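Alpha-Amylase (Thermotoga maritima, PDB 2B5D) belongs to glycosyl hydrolase family 57 and joins a region built around a mostly parallel beta-sheet to a helical C-terminal region. Local coordinates at residues R28-F31 with E32-E36; F204-S208 with H209-F213; E305-I309 with D310-E314; D417-Y420 with R421-E425; P443-E446 with R447-Q451. All coordinates share one frame; numbering follows the deposited sequence.

Five short-range contacts illustrate how side chains close in sequence settle the start and the first turns of helices. Contacts 1, 2 and 3 belong to the family 57 region: contact 1 lies in the opening turns of helix 27-47, contact 2 where strand 203-206 gives way to a short helix, contact 3 at the N-terminus of helix 309-338. Contacts 4 and 5 sit on the successive helices 418-436 and 443-458, their centres about 23 Å apart. Contact 1 is the most central, its centre about 12 Å from that of the chain, whereas contacts 3 and 5, about 56 Å apart between centres, lie on opposite sides of the chain's centre. Contacts 2 and 4 both touch the second subunit.

Contact 1 (R28-F31 with E32-E36); sequences RWLF and EAITE
Glu32 reaches back one helical turn to Arg28, and its side chain can be followed atom by atom. CB and CG pass beside the carbonyl oxygen of Arg28, CG coming to 3.4 Å from Arg28 O. The chain starts with CG anti to the carbonyl carbon (chi1 -67°) and stays extended beyond it, which carries the carboxylate back toward the start of the helix. There its two oxygens part company. Glu32 OE1 accepts from Arg28 NH1 at 2.9 Å, a salt bridge with a bent N-H...O angle of 131°. The acceptor lies in the plane of the guanidinium, but the donor comes from above the carboxylate, and the two flat groups stand 77° apart. Glu32 OE2 turns instead to the edge of the Trp29 indole, near its plane, 3.5 Å from Trp29 CE3.

A different face of the same turn is apolar: Leu30 CD2 touches Ile34 CG1 at 4.0 Å. Beyond it, Phe31 O receives Thr35 N at 3.0 Å, and Thr35 OG1 stands 2.9 Å from the same Phe31 O while also hydrogen-bonding to Tyr74 OH, a link to helix 68-91. Leu30, Phe31 and Ile34 pack on that helix as well, and the Phe31 ring meets His77; Glu32 touches His355.

The whole is a classic i to i+4 arrangement, a salt bridge on one side of an alpha-helix and a hydrophobic pair on another, placed in the first turns of helix 27-47, which follows the opening strand 3-11 of the central sheet.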
# COMPACT_ATOMS: atom_id res chain seq x y z
N ARG A 28 -2.05 17.58 -15.78
CA ARG A 28 -3.39 17.74 -16.34
C ARG A 28 -4.28 18.67 -15.49
O ARG A 28 -5.22 19.26 -16.01
CB ARG A 28 -4.09 16.39 -16.45
CG ARG A 28 -3.50 15.42 -17.44
CD ARG A 28 -4.38 14.16 -17.58
NE ARG A 28 -5.37 14.24 -18.66
CZ ARG A 28 -6.60 14.76 -18.54
NH1 ARG A 28 -7.01 15.26 -17.38
NH2 ARG A 28 -7.42 14.78 -19.59
N TRP A 29 -3.99 18.75 -14.19
CA TRP A 29 -4.68 19.70 -13.32
C TRP A 29 -4.55 21.11 -13.92
O TRP A 29 -5.54 21.79 -14.17
CB TRP A 29 -4.11 19.69 -11.90
CG TRP A 29 -4.05 18.37 -11.14
CD1 TRP A 29 -3.16 18.07 -10.14
CD2 TRP A 29 -4.88 17.19 -11.30
NE1 TRP A 29 -3.38 16.79 -9.66
CE2 TRP A 29 -4.43 16.23 -10.35
CE3 TRP A 29 -5.97 16.86 -12.14
CZ2 TRP A 29 -5.03 14.94 -10.21
CZ3 TRP A 29 -6.57 15.56 -12.01
CH2 TRP A 29 -6.09 14.63 -11.05
N LEU A 30 -3.31 21.51 -14.19
CA LEU A 30 -3.02 22.76 -14.86
C LEU A 30 -3.81 22.96 -16.16
O LEU A 30 -4.38 24.03 -16.40
CB LEU A 30 -1.52 22.84 -15.16
CG LEU A 30 -0.73 24.15 -15.11
CD1 LEU A 30 0.19 24.19 -16.29
CD2 LEU A 30 -1.57 25.42 -15.01
N PHE A 31 -3.83 21.94 -17.01
CA PHE A 31 -4.52 22.05 -18.28
C PHE A 31 -6.04 22.21 -18.17
O PHE A 31 -6.64 23.01 -18.89
CB PHE A 31 -4.16 20.87 -19.18
CG PHE A 31 -2.68 20.73 -19.44
CD1 PHE A 31 -2.13 19.47 -19.67
CD2 PHE A 31 -1.84 21.85 -19.43
CE1 PHE A 31 -0.74 19.33 -19.91
CE2 PHE A 31 -0.47 21.73 -19.67
CZ PHE A 31 0.09 20.47 -19.91
N GLU A 32 -6.65 21.46 -17.27
CA GLU A 32 -8.06 21.63 -16.95
C GLU A 32 -8.35 23.02 -16.35
O GLU A 32 -9.30 23.69 -16.77
CB GLU A 32 -8.53 20.54 -15.98
CG GLU A 32 -8.55 19.11 -16.54
CD GLU A 32 -8.57 18.02 -15.44
OE1 GLU A 32 -8.85 16.84 -15.77
OE2 GLU A 32 -8.32 18.34 -14.25
N ALA A 33 -7.51 23.48 -15.40
CA ALA A 33 -7.64 24.85 -14.85
C ALA A 33 -7.57 25.93 -15.93
O ALA A 33 -8.37 26.85 -15.93
CB ALA A 33 -6.65 25.11 -13.77
N ILE A 34 -6.65 25.79 -16.88
CA ILE A 34 -6.53 26.76 -17.99
C ILE A 34 -7.78 26.74 -18.86
O ILE A 34 -8.32 27.78 -19.25
CB ILE A 34 -5.26 26.51 -18.88
CG1 ILE A 34 -3.99 26.56 -18.05
CG2 ILE A 34 -5.15 27.54 -19.96
CD1 ILE A 34 -2.70 26.36 -18.86
N THR A 35 -8.25 25.53 -19.15
CA THR A 35 -9.36 25.32 -20.08
C THR A 35 -10.67 25.71 -19.44
O THR A 35 -11.46 26.44 -20.04
CB THR A 35 -9.39 23.85 -20.60
OG1 THR A 35 -8.19 23.58 -21.33
CG2 THR A 35 -10.59 23.60 -21.52
N GLU A 36 -10.89 25.23 -18.22
CA GLU A 36 -12.17 25.40 -17.52
C GLU A 36 -12.33 26.76 -16.84
O GLU A 36 -13.44 27.29 -16.75
CB GLU A 36 -12.33 24.31 -16.45
CG GLU A 36 -12.13 22.87 -16.94
CD GLU A 36 -13.43 22.14 -17.29
OE1 GLU A 36 -13.36 20.89 -17.40
OE2 GLU A 36 -14.51 22.80 -17.44

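Contact 2 (F204-S208 with H209-F213); sequences FFVDS and HAFWF
Val206 and Ala210 meet where the chain leaves its strand, and this is the tight part of the contact. Val206 CG2 lies 3.4 Å from Ala210 CB, closer than methyl groups usually come, and the same branch touches Phe211 CE2 at 3.8 Å. Chi1 of -61° sets CG2 between the backbone N and the carbonyl carbon, facing the new helix.

Polar groups fix the turn. Asp207 OD2 accepts from His209 N at 3.1 Å, a capping bond that meets the carboxylate from above its plane; Asp207 OD1 is engaged by Arg237 in a salt bridge. Ser208 O takes two N-H groups, Phe211 N from above the carbonyl plane and Trp212 N within it, the latter with an N-H...O angle of 164°.

The Trp212 side is the less buried one and is shared with the second subunit, whose Glu240 packs on the indole. Ser208 CB sits over the six-membered ring in a CH-pi contact, 3.5 Å from its centroid and 13° off the normal, while Ser208 OG bonds to Arg237 O.

Strand 203-206 thus leads through the two-residue turn Asp207-Ser208 into helix 209-212, with Val206 and Phe211 against Ala236 of the neighbouring parallel strand 233-236.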
# COMPACT_ATOMS: atom_id res chain seq x y z
N PHE A 204 -3.87 43.23 2.74
CA PHE A 204 -4.08 41.82 2.70
C PHE A 204 -5.57 41.44 3.04
O PHE A 204 -6.38 42.33 3.34
CB PHE A 204 -3.10 41.12 3.62
CG PHE A 204 -3.16 41.57 5.04
CD1 PHE A 204 -3.41 40.67 6.05
CD2 PHE A 204 -2.85 42.87 5.39
CE1 PHE A 204 -3.43 41.10 7.33
CE2 PHE A 204 -2.84 43.28 6.70
CZ PHE A 204 -3.12 42.42 7.65
N PHE A 205 -5.87 40.14 3.01
CA PHE A 205 -7.23 39.59 3.33
C PHE A 205 -7.09 38.70 4.55
O PHE A 205 -6.08 38.01 4.72
CB PHE A 205 -7.80 38.87 2.14
CG PHE A 205 -8.08 39.78 0.92
CD1 PHE A 205 -7.09 39.99 -0.05
CD2 PHE A 205 -9.34 40.36 0.73
CE1 PHE A 205 -7.31 40.82 -1.17
CE2 PHE A 205 -9.60 41.19 -0.39
CZ PHE A 205 -8.56 41.42 -1.35
N VAL A 206 -8.02 38.81 5.49
CA VAL A 206 -8.04 37.89 6.61
C VAL A 206 -9.47 37.23 6.69
O VAL A 206 -10.42 37.68 6.04
CB VAL A 206 -7.71 38.63 7.94
CG1 VAL A 206 -6.26 39.29 7.93
CG2 VAL A 206 -8.73 39.68 8.21
N ASP A 207 -9.53 36.16 7.45
CA ASP A 207 -10.71 35.54 7.95
C ASP A 207 -11.41 36.49 8.93
O ASP A 207 -10.75 37.31 9.63
CB ASP A 207 -10.33 34.30 8.76
CG ASP A 207 -11.55 33.45 9.15
OD1 ASP A 207 -12.26 32.99 8.24
OD2 ASP A 207 -11.79 33.20 10.37
N SER A 208 -12.74 36.31 9.02
CA SER A 208 -13.64 37.01 9.88
C SER A 208 -13.21 36.98 11.32
O SER A 208 -13.40 37.95 12.04
CB SER A 208 -15.05 36.34 9.79
OG SER A 208 -15.50 36.49 8.47
N HIS A 209 -12.66 35.85 11.74
CA HIS A 209 -12.20 35.71 13.12
C HIS A 209 -11.04 36.74 13.50
O HIS A 209 -10.78 37.04 14.70
CB HIS A 209 -11.70 34.28 13.29
CG HIS A 209 -11.31 33.94 14.68
ND1 HIS A 209 -9.99 33.90 15.10
CD2 HIS A 209 -12.06 33.59 15.76
CE1 HIS A 209 -9.95 33.56 16.38
NE2 HIS A 209 -11.19 33.36 16.80
N ALA A 210 -10.34 37.21 12.47
CA ALA A 210 -9.28 38.20 12.68
C ALA A 210 -9.84 39.51 13.24
O ALA A 210 -9.13 40.23 13.96
CB ALA A 210 -8.50 38.47 11.35
N PHE A 211 -11.10 39.84 12.89
CA PHE A 211 -11.77 41.04 13.42
C PHE A 211 -12.54 40.68 14.68
O PHE A 211 -12.54 41.47 15.65
CB PHE A 211 -12.74 41.65 12.44
CG PHE A 211 -12.10 42.38 11.25
CD1 PHE A 211 -12.85 43.33 10.53
CD2 PHE A 211 -10.78 42.15 10.86
CE1 PHE A 211 -12.30 44.00 9.42
CE2 PHE A 211 -10.23 42.79 9.76
CZ PHE A 211 -10.98 43.73 9.03
N TRP A 212 -13.23 39.53 14.67
CA TRP A 212 -14.10 39.18 15.80
C TRP A 212 -13.31 38.97 17.03
O TRP A 212 -13.80 39.15 18.15
CB TRP A 212 -14.93 37.90 15.53
CG TRP A 212 -15.92 38.07 14.41
CD1 TRP A 212 -16.51 39.24 14.00
CD2 TRP A 212 -16.47 37.04 13.59
NE1 TRP A 212 -17.35 39.01 12.94
CE2 TRP A 212 -17.35 37.66 12.67
CE3 TRP A 212 -16.30 35.66 13.53
CZ2 TRP A 212 -18.08 36.93 11.72
CZ3 TRP A 212 -17.03 34.93 12.56
CH2 TRP A 212 -17.89 35.57 11.68
N PHE A 213 -12.10 38.49 16.85
CA PHE A 213 -11.34 38.08 18.01
C PHE A 213 -10.21 39.08 18.39
O PHE A 213 -9.45 38.82 19.32
CB PHE A 213 -10.85 36.66 17.81
CG PHE A 213 -10.96 35.85 19.04
CD1 PHE A 213 -12.20 35.48 19.53
CD2 PHE A 213 -9.82 35.51 19.76
CE1 PHE A 213 -12.32 34.77 20.72
CE2 PHE A 213 -9.91 34.76 20.95
CZ PHE A 213 -11.16 34.40 21.44

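Contact 3 (E305-I309 with D310-E314); sequences EYYDI and DLAME
Asp308 caps the N-terminus of helix 309-338: it occupies the N-cap position, and its carboxylate accepts from the backbone two residues on, in Asp310. The capping bond runs from Asp310 N to Asp308 OD2 over 2.9 Å at 164°, the donor lying above the carboxylate plane. With CG turned opposite the backbone N (chi1 -177°), the carboxylate swings forward over the first turn. A negative group at this end of a helix would be expected to interact favourably with the helix dipole. The backbone carbonyl of the same residue adds a second link, Ala312 N to Asp308 O at 3.2 Å.

Among the charges, Asp308 OD2 and Asp310 OD2 come within 4.1 Å of each other, their carboxylates 72° apart. This proximity of like charges is probably eased by Lys101, which forms a salt bridge with Asp310 OD2, and by the Asp310 N-H bound to Asp308 OD2.

Leu311 makes a van der Waals contact with the cap carboxylate, its CG 3.7 Å from Asp308 OD1 and the leucine passing obliquely across the acid.

The apolar contacts lie on other sides of the turn. Ile309 CG1 and the Met313 methyl CE meet only loosely, at 4.5 Å. Ile309 itself turns to helix 97-119, where it packs on Met102 and Phe105; Tyr307 shares the contact with Met102.

The Tyr307 side chain, its CG also anti to the backbone N, reaches forward so that its far end meets Ala312, with Ala312 CB 3.6 Å from Tyr307 CE1 and 3.2 Å from Tyr307 OH.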
# COMPACT_ATOMS: atom_id res chain seq x y z
N GLU A 305 -29.52 12.14 -16.18
CA GLU A 305 -29.99 12.56 -17.47
C GLU A 305 -29.00 13.42 -18.21
O GLU A 305 -28.10 14.01 -17.61
CB GLU A 305 -31.33 13.27 -17.33
CG GLU A 305 -32.43 12.25 -17.19
CD GLU A 305 -33.72 12.84 -16.74
OE1 GLU A 305 -34.25 12.32 -15.73
OE2 GLU A 305 -34.19 13.82 -17.39
N TYR A 306 -29.18 13.51 -19.52
CA TYR A 306 -28.29 14.27 -20.37
C TYR A 306 -28.36 15.78 -20.14
O TYR A 306 -29.43 16.34 -19.87
CB TYR A 306 -28.55 13.91 -21.84
CG TYR A 306 -28.02 12.54 -22.21
CD1 TYR A 306 -28.89 11.52 -22.68
CD2 TYR A 306 -26.65 12.23 -22.05
CE1 TYR A 306 -28.42 10.25 -23.00
CE2 TYR A 306 -26.17 10.96 -22.36
CZ TYR A 306 -27.06 9.96 -22.85
OH TYR A 306 -26.59 8.70 -23.17
N TYR A 307 -27.20 16.42 -20.24
CA TYR A 307 -27.07 17.86 -20.04
C TYR A 307 -27.76 18.65 -21.15
O TYR A 307 -27.53 18.43 -22.36
CB TYR A 307 -25.58 18.25 -19.98
CG TYR A 307 -25.29 19.70 -19.66
CD1 TYR A 307 -25.72 20.29 -18.45
CD2 TYR A 307 -24.55 20.49 -20.54
CE1 TYR A 307 -25.45 21.60 -18.15
CE2 TYR A 307 -24.26 21.82 -20.25
CZ TYR A 307 -24.72 22.37 -19.05
OH TYR A 307 -24.42 23.67 -18.75
N ASP A 308 -28.60 19.59 -20.72
CA ASP A 308 -29.22 20.58 -21.58
C ASP A 308 -28.72 21.95 -21.15
O ASP A 308 -29.08 22.43 -20.08
CB ASP A 308 -30.74 20.51 -21.47
CG ASP A 308 -31.46 21.49 -22.42
OD1 ASP A 308 -32.68 21.31 -22.60
OD2 ASP A 308 -30.81 22.41 -23.00
N ILE A 309 -27.89 22.56 -21.99
CA ILE A 309 -27.26 23.84 -21.68
C ILE A 309 -28.20 25.03 -21.64
O ILE A 309 -27.78 26.11 -21.25
CB ILE A 309 -26.12 24.17 -22.66
CG1 ILE A 309 -25.21 25.27 -22.06
CG2 ILE A 309 -26.68 24.56 -24.05
CD1 ILE A 309 -23.76 25.20 -22.47
N ASP A 310 -29.45 24.86 -22.08
CA ASP A 310 -30.38 25.97 -22.08
C ASP A 310 -31.09 26.07 -20.77
O ASP A 310 -31.27 27.17 -20.26
CB ASP A 310 -31.37 25.89 -23.25
CG ASP A 310 -30.71 26.26 -24.58
OD1 ASP A 310 -29.97 27.27 -24.62
OD2 ASP A 310 -30.92 25.54 -25.58
N LEU A 311 -31.48 24.92 -20.23
CA LEU A 311 -32.00 24.86 -18.87
C LEU A 311 -30.94 25.29 -17.85
O LEU A 311 -31.23 25.97 -16.87
CB LEU A 311 -32.50 23.44 -18.55
CG LEU A 311 -33.62 22.75 -19.32
CD1 LEU A 311 -34.37 21.86 -18.33
CD2 LEU A 311 -34.59 23.69 -20.07
N ALA A 312 -29.70 24.89 -18.10
CA ALA A 312 -28.56 25.23 -17.27
C ALA A 312 -28.44 26.75 -17.19
O ALA A 312 -28.25 27.29 -16.09
CB ALA A 312 -27.32 24.62 -17.85
N MET A 313 -28.57 27.43 -18.35
CA MET A 313 -28.59 28.91 -18.43
C MET A 313 -29.79 29.51 -17.70
O MET A 313 -29.73 30.63 -17.24
CB MET A 313 -28.67 29.43 -19.85
CG MET A 313 -27.76 28.80 -20.82
SD MET A 313 -26.37 29.85 -21.19
CE MET A 313 -26.21 29.55 -22.98
N GLU A 314 -30.89 28.78 -17.65
CA GLU A 314 -32.05 29.29 -16.97
C GLU A 314 -31.80 29.29 -15.48
O GLU A 314 -32.18 30.23 -14.79
CB GLU A 314 -33.30 28.46 -17.32
CG GLU A 314 -33.98 28.94 -18.59
CD GLU A 314 -35.06 27.99 -19.11
OE1 GLU A 314 -35.19 27.88 -20.37
OE2 GLU A 314 -35.77 27.36 -18.28

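Contact 4 (D417-Y420 with R421-E425); sequences DWIY and RHLHE
Trp418 O is gripped twice by one residue: His422 gives it both its backbone N-H, at 3.2 Å, and its ring ND1-H, at 2.9 Å. The two donors arrive from opposite faces of the carbonyl plane, each tilted 33° from it, and both bonds bend to about the same degree. The oxygen lies in the imidazole plane, which, with the bond, restrains the ring's rotation. This bond also implies that ND1 carries a proton.

The same ring lies over one face of the Trp418 indole. His422 CE1 stands 3.1 Å from Trp418 CE2, a close approach, and the rings lie obliquely, centroids 4.0 Å apart and planes at 40°. Trp418 swings into place with CG anti to its backbone nitrogen (chi1 176°). Arg421 folds toward the same indole, its NH1 3.2 Å from Trp418 CD1, and the guanidinium turns its own edge to the tryptophan. Arg421 NE is buried here and has no partner.

Around the helix, Ile419 CG2 and Leu423 CD2 lie side by side at 3.8 Å, pointing the same way, and Leu423 CD2 also meets the edge of the Tyr420 ring.

These residues form the first turns of helix 418-436. Trp418 and Ile419 pack on helix 473-496, Tyr420 and Leu423 face loop residues Leu151 and Tyr152, and the Trp418-His422 pair lies against a third subunit, where His422 packs on Pro280 of that subunit and Trp418 NE1 makes a weak hydrogen bond to its Ser281 O.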
# COMPACT_ATOMS: atom_id res chain seq x y z
N ASP A 417 6.08 14.02 11.69
CA ASP A 417 6.96 15.04 12.27
C ASP A 417 8.45 14.73 12.05
O ASP A 417 9.33 15.40 12.60
CB ASP A 417 6.66 15.22 13.76
CG ASP A 417 6.66 13.91 14.52
OD1 ASP A 417 7.47 13.01 14.17
OD2 ASP A 417 5.85 13.77 15.47
N TRP A 418 8.71 13.71 11.24
CA TRP A 418 9.99 13.54 10.57
C TRP A 418 10.13 14.73 9.58
O TRP A 418 11.21 15.30 9.40
CB TRP A 418 10.03 12.18 9.83
CG TRP A 418 11.29 11.92 9.01
CD1 TRP A 418 12.40 11.25 9.41
CD2 TRP A 418 11.55 12.36 7.65
NE1 TRP A 418 13.35 11.24 8.40
CE2 TRP A 418 12.85 11.91 7.32
CE3 TRP A 418 10.83 13.10 6.70
CZ2 TRP A 418 13.44 12.17 6.06
CZ3 TRP A 418 11.42 13.36 5.44
CH2 TRP A 418 12.71 12.89 5.14
N ILE A 419 9.01 15.08 8.95
CA ILE A 419 8.95 16.20 8.03
C ILE A 419 9.26 17.52 8.74
O ILE A 419 9.98 18.35 8.19
CB ILE A 419 7.58 16.26 7.30
CG1 ILE A 419 7.54 15.21 6.18
CG2 ILE A 419 7.30 17.68 6.75
CD1 ILE A 419 6.20 15.10 5.45
N TYR A 420 8.74 17.69 9.96
CA TYR A 420 8.93 18.90 10.73
C TYR A 420 10.35 19.13 11.22
O TYR A 420 10.88 20.21 11.00
CB TYR A 420 7.93 19.01 11.87
CG TYR A 420 6.57 19.37 11.38
CD1 TYR A 420 5.43 19.08 12.15
CD2 TYR A 420 6.40 19.96 10.14
CE1 TYR A 420 4.14 19.41 11.68
CE2 TYR A 420 5.14 20.27 9.66
CZ TYR A 420 4.01 20.00 10.43
OH TYR A 420 2.76 20.35 9.94
N ARG A 421 10.98 18.13 11.86
CA ARG A 421 12.36 18.34 12.28
C ARG A 421 13.27 18.51 11.09
O ARG A 421 14.28 19.20 11.19
CB ARG A 421 12.89 17.29 13.28
CG ARG A 421 12.76 15.85 12.82
CD ARG A 421 13.98 14.99 13.22
NE ARG A 421 14.03 13.81 12.36
CZ ARG A 421 14.55 12.63 12.70
NH1 ARG A 421 14.52 11.63 11.82
NH2 ARG A 421 15.09 12.45 13.90
N HIS A 422 12.92 17.92 9.95
CA HIS A 422 13.69 18.21 8.75
C HIS A 422 13.51 19.63 8.25
O HIS A 422 14.47 20.25 7.79
CB HIS A 422 13.45 17.19 7.63
CG HIS A 422 14.33 15.99 7.75
ND1 HIS A 422 13.94 14.84 8.41
CD2 HIS A 422 15.62 15.78 7.37
CE1 HIS A 422 14.94 13.97 8.42
NE2 HIS A 422 15.97 14.52 7.78
N LEU A 423 12.28 20.14 8.32
CA LEU A 423 12.04 21.53 7.97
C LEU A 423 12.79 22.50 8.89
O LEU A 423 13.44 23.43 8.43
CB LEU A 423 10.54 21.80 7.93
CG LEU A 423 9.81 21.97 6.57
CD1 LEU A 423 10.58 21.62 5.31
CD2 LEU A 423 8.48 21.25 6.61
N HIS A 424 12.72 22.25 10.19
CA HIS A 424 13.45 22.97 11.17
C HIS A 424 14.96 23.06 10.83
O HIS A 424 15.50 24.18 10.72
CB HIS A 424 13.25 22.34 12.53
CG HIS A 424 14.10 22.97 13.59
ND1 HIS A 424 15.27 22.41 14.04
CD2 HIS A 424 13.96 24.14 14.25
CE1 HIS A 424 15.80 23.19 14.96
NE2 HIS A 424 15.03 24.26 15.10
N GLU A 425 15.61 21.90 10.61
CA GLU A 425 17.03 21.89 10.25
C GLU A 425 17.30 22.55 8.90
O GLU A 425 18.29 23.28 8.74
CB GLU A 425 17.59 20.47 10.22
CG GLU A 425 17.81 19.86 11.56
CD GLU A 425 18.81 20.65 12.38
OE1 GLU A 425 19.78 21.23 11.78
OE2 GLU A 425 18.60 20.69 13.63

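Contact 5 (P443-E446 with R447-Q451); sequences PLVE and RVLNQ
Four i to i+4 bonds tie Pro443-Glu446 to Arg447-Gln451 in the first turns of helix 443-458, from Arg447 N to Pro443 O at 3.2 Å through to Asn450 N to Glu446 O at 2.8 Å.

Arg447 lays its aliphatic part over the Pro443 carbonyl, with CG 3.2 Å from Pro443 O. A bend at chi3 (62°) brings the guanidinium obliquely to Leu444, Arg447 NH1 being 3.8 Å from Leu444 CD2. Its charge is matched by Glu509 of helix 502-511, which forms a salt bridge with NH2.

On another side the contact is purely apolar. Val445 and Leu449 run side by side in the same direction, Val445 CG1 meeting Leu449 CD1 at 3.8 Å, and both press on Leu495 of helix 473-496. CG1 of Val445, anti to the backbone N (chi1 161°), is the branch that meets Leu449. The extended Glu446 chain reaches Arg521 through OE2 in a salt bridge, and its neighbour Phe520 packs against both Glu446 and Leu449.

Apolar packing and two salt bridges therefore act together in joining this helix to its surroundings: Leu444 and Val448 meet Leu505 of helix 502-511, while Arg447 and Glu446, although adjacent in sequence, find their opposite charges in two different partners, Glu509 and Arg521, both later in the chain.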
# COMPACT_ATOMS: atom_id res chain seq x y z
N PRO A 443 30.06 31.47 -8.50
CA PRO A 443 28.72 31.30 -9.10
C PRO A 443 28.19 29.87 -9.03
O PRO A 443 27.01 29.62 -9.38
CB PRO A 443 28.93 31.72 -10.57
CG PRO A 443 30.42 31.52 -10.83
CD PRO A 443 31.13 31.60 -9.51
N LEU A 444 29.05 28.95 -8.61
CA LEU A 444 28.66 27.55 -8.44
C LEU A 444 28.00 27.41 -7.07
O LEU A 444 26.93 26.84 -6.98
CB LEU A 444 29.85 26.61 -8.53
CG LEU A 444 29.70 25.28 -9.31
CD1 LEU A 444 30.53 24.17 -8.64
CD2 LEU A 444 28.25 24.81 -9.55
N VAL A 445 28.66 27.92 -6.03
CA VAL A 445 28.12 27.96 -4.67
C VAL A 445 26.76 28.67 -4.62
O VAL A 445 25.87 28.29 -3.86
CB VAL A 445 29.10 28.64 -3.72
CG1 VAL A 445 28.42 29.09 -2.46
CG2 VAL A 445 30.24 27.69 -3.37
N GLU A 446 26.63 29.68 -5.47
CA GLU A 446 25.48 30.53 -5.56
C GLU A 446 24.32 29.78 -6.20
O GLU A 446 23.22 29.77 -5.66
CB GLU A 446 25.80 31.79 -6.35
CG GLU A 446 24.93 32.99 -5.96
CD GLU A 446 24.71 33.99 -7.10
OE1 GLU A 446 25.07 33.67 -8.26
OE2 GLU A 446 24.15 35.09 -6.85
N ARG A 447 24.58 29.17 -7.36
CA ARG A 447 23.65 28.21 -7.96
C ARG A 447 23.17 27.12 -6.98
O ARG A 447 21.97 26.77 -6.95
CB ARG A 447 24.27 27.63 -9.21
CG ARG A 447 24.21 28.57 -10.39
CD ARG A 447 24.99 28.00 -11.60
NE ARG A 447 24.41 26.74 -12.07
CZ ARG A 447 25.10 25.72 -12.59
NH1 ARG A 447 26.42 25.78 -12.69
NH2 ARG A 447 24.46 24.63 -12.98
N VAL A 448 24.07 26.64 -6.13
CA VAL A 448 23.74 25.59 -5.19
C VAL A 448 22.82 26.11 -4.09
O VAL A 448 21.82 25.48 -3.71
CB VAL A 448 25.03 24.96 -4.61
CG1 VAL A 448 24.79 24.09 -3.38
CG2 VAL A 448 25.77 24.14 -5.72
N LEU A 449 23.18 27.28 -3.57
CA LEU A 449 22.43 27.89 -2.52
C LEU A 449 21.06 28.34 -3.03
O LEU A 449 20.05 28.17 -2.35
CB LEU A 449 23.25 29.02 -1.91
CG LEU A 449 24.33 28.52 -0.93
CD1 LEU A 449 25.23 29.67 -0.45
CD2 LEU A 449 23.77 27.76 0.28
N ASN A 450 21.02 28.86 -4.25
CA ASN A 450 19.77 29.21 -4.89
C ASN A 450 18.80 28.03 -5.08
O ASN A 450 17.59 28.19 -4.97
CB ASN A 450 20.04 29.84 -6.25
CG ASN A 450 20.51 31.29 -6.17
OD1 ASN A 450 20.79 31.90 -7.21
ND2 ASN A 450 20.61 31.84 -4.97
N GLN A 451 19.33 26.85 -5.42
CA GLN A 451 18.49 25.65 -5.58
C GLN A 451 18.12 25.08 -4.23
O GLN A 451 17.00 24.62 -4.03
CB GLN A 451 19.18 24.59 -6.48
CG GLN A 451 18.23 23.52 -7.03
CD GLN A 451 17.24 24.08 -8.01
OE1 GLN A 451 17.57 24.98 -8.79
NE2 GLN A 451 16.00 23.57 -7.98